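Local coordinates for lipase, class 3 (Penicillium roqueforti FM164, PDB 6L7N), which probably hydrolyses the ester bonds of acylglycerols, as a fungal class 3 lipase of the alpha/beta-hydrolase superfamily, at residues Gly138-Val143 with Ser167-Ala172. Numbering follows the deposited sequence.
Sequences GYELAV and SAKLYA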
loop_
_atom_site.group_PDB
_atom_site.type_symbol
_atom_site.label_atom_id
_atom_site.label_comp_id
_atom_site.label_asym_id
_atom_site.label_seq_id
_atom_site.Cartn_x
_atom_site.Cartn_y
_atom_site.Cartn_z
ATOM N N GLY A 138 -22.487 -6.702 1.330
ATOM C CA GLY A 138 -22.237 -6.112 2.628
ATOM C C GLY A 138 -20.770 -5.978 2.975
ATOM O O GLY A 138 -20.436 -5.633 4.115
ATOM N N TYR A 139 -19.883 -6.237 2.023
ATOM C CA TYR A 139 -18.456 -6.297 2.305
ATOM C C TYR A 139 -17.810 -4.933 2.094
ATOM O O TYR A 139 -18.222 -4.152 1.232
ATOM C CB TYR A 139 -17.762 -7.335 1.420
ATOM C CG TYR A 139 -17.946 -8.772 1.880
ATOM C CD1 TYR A 139 -19.013 -9.132 2.703
ATOM C CD2 TYR A 139 -17.061 -9.763 1.491
ATOM C CE1 TYR A 139 -19.182 -10.440 3.123
ATOM C CE2 TYR A 139 -17.224 -11.088 1.909
ATOM C CZ TYR A 139 -18.289 -11.415 2.726
ATOM O OH TYR A 139 -18.453 -12.726 3.142
ATOM N N GLU A 140 -16.808 -4.647 2.915
ATOM C CA GLU A 140 -15.998 -3.458 2.720
ATOM C C GLU A 140 -14.990 -3.716 1.608
ATOM O O GLU A 140 -14.780 -4.846 1.170
ATOM C CB GLU A 140 -15.292 -3.069 4.022
ATOM C CG GLU A 140 -14.164 -3.996 4.411
ATOM C CD GLU A 140 -13.488 -3.620 5.721
ATOM O OE1 GLU A 140 -13.517 -2.434 6.103
ATOM O OE2 GLU A 140 -12.928 -4.522 6.374
ATOM N N LEU A 141 -14.381 -2.648 1.114
ATOM C CA LEU A 141 -13.335 -2.771 0.118
ATOM C C LEU A 141 -12.067 -2.259 0.769
ATOM O O LEU A 141 -12.064 -1.163 1.334
ATOM C CB LEU A 141 -13.644 -1.983 -1.164
ATOM C CG LEU A 141 -12.457 -1.849 -2.139
ATOM C CD1 LEU A 141 -12.028 -3.187 -2.736
ATOM C CD2 LEU A 141 -12.705 -0.840 -3.254
ATOM N N ALA A 142 -11.025 -3.074 0.735
ATOM C CA ALA A 142 -9.738 -2.757 1.335
ATOM C C ALA A 142 -8.701 -2.814 0.228
ATOM O O ALA A 142 -8.567 -3.830 -0.451
ATOM C CB ALA A 142 -9.401 -3.738 2.466
ATOM N N VAL A 143 -7.985 -1.718 0.028
ATOM C CA VAL A 143 -6.924 -1.638 -0.955
ATOM C C VAL A 143 -5.622 -1.578 -0.180
ATOM O O VAL A 143 -5.492 -0.778 0.753
ATOM C CB VAL A 143 -7.087 -0.402 -1.852
ATOM C CG1 VAL A 143 -6.082 -0.429 -2.981
ATOM C CG2 VAL A 143 -8.532 -0.294 -2.368
ATOM N N SER A 167 -16.149 4.545 0.602
ATOM C CA SER A 167 -15.680 4.074 1.899
ATOM C C SER A 167 -14.548 3.054 1.788
ATOM O O SER A 167 -14.285 2.328 2.750
ATOM C CB SER A 167 -16.849 3.503 2.691
ATOM O OG SER A 167 -17.781 4.533 2.958
ATOM N N ALA A 168 -13.887 2.984 0.632
ATOM C CA ALA A 168 -12.728 2.121 0.470
ATOM C C ALA A 168 -11.674 2.446 1.526
ATOM O O ALA A 168 -11.395 3.617 1.801
ATOM C CB ALA A 168 -12.136 2.301 -0.935
ATOM N N LYS A 169 -11.115 1.403 2.141
ATOM C CA LYS A 169 -10.013 1.557 3.080
ATOM C C LYS A 169 -8.681 1.438 2.352
ATOM O O LYS A 169 -8.559 0.723 1.356
ATOM C CB LYS A 169 -10.083 0.515 4.201
ATOM C CG LYS A 169 -11.491 0.077 4.576
ATOM C CD LYS A 169 -12.298 1.207 5.206
ATOM C CE LYS A 169 -13.614 0.648 5.757
ATOM N NZ LYS A 169 -14.744 1.573 5.568
ATOM N N LEU A 170 -7.671 2.137 2.867
ATOM C CA LEU A 170 -6.328 2.086 2.300
ATOM C C LEU A 170 -5.345 1.693 3.393
ATOM O O LEU A 170 -5.315 2.318 4.462
ATOM C CB LEU A 170 -5.936 3.428 1.687
ATOM C CG LEU A 170 -4.444 3.598 1.408
ATOM C CD1 LEU A 170 -3.977 2.705 0.252
ATOM C CD2 LEU A 170 -4.152 5.080 1.143
ATOM N N TYR A 171 -4.578 0.629 3.143
ATOM C CA TYR A 171 -3.469 0.209 4.004
ATOM C C TYR A 171 -2.210 0.257 3.152
ATOM O O TYR A 171 -1.990 -0.611 2.295
ATOM C CB TYR A 171 -3.701 -1.181 4.590
ATOM C CG TYR A 171 -4.783 -1.177 5.635
ATOM C CD1 TYR A 171 -6.114 -1.347 5.282
ATOM C CD2 TYR A 171 -4.472 -1.002 6.976
ATOM C CE1 TYR A 171 -7.102 -1.334 6.234
ATOM C CE2 TYR A 171 -5.459 -1.002 7.936
ATOM C CZ TYR A 171 -6.770 -1.160 7.555
ATOM O OH TYR A 171 -7.767 -1.150 8.510
ATOM N N ALA A 172 -1.403 1.298 3.376
ATOM C CA ALA A 172 -0.264 1.611 2.522
ATOM C C ALA A 172 0.994 1.473 3.372
ATOM O O ALA A 172 1.342 2.387 4.126
ATOM C CB ALA A 172 -0.406 3.010 1.922
HETATM O O HOH W 1 -15.220 -0.121 2.229
#
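Leu141 and Val143 join Lys169 and Tyr171 through three nearly straight backbone hydrogen bonds. Leu141 O accepts from Lys169 N at 2.9 Å, the donor in the carbonyl plane; Lys169 O then takes Val143 N (2.8 Å), tilted 26° from its plane, and Val143 O takes Tyr171 N (2.9 Å). Where the strands begin, a water replaces the direct link, accepting from Leu141 N and donating to Ser167 O at 2.7 Å. That carbonyl has a second donor, Lys169 NZ at 3.0 Å, because the lysine chain bends at chi2 (-66°) and chi4 and turns back over the loop that precedes its strand. Glu140 crosses this chain at about a right angle, its OE1 3.1 Å from Lys169 CE but 4.2 Å from NZ, too far for a salt bridge. A methionine in place of Lys169 would probably cost Ser167 O its lysine donor, leaving the water bond in place, and take the nearby positive charge from the Glu140 carboxylate. Leu141 CD2 meets Ala168 CB, while Val143 and Leu170 both rest on Val157 of helix 148-161. The neighbouring parallel strands and this connecting helix form a beta-alpha-beta unit of the alpha/beta-hydrolase fold; strand 140-146 of this unit leads into the probable nucleophile elbow at Ser147.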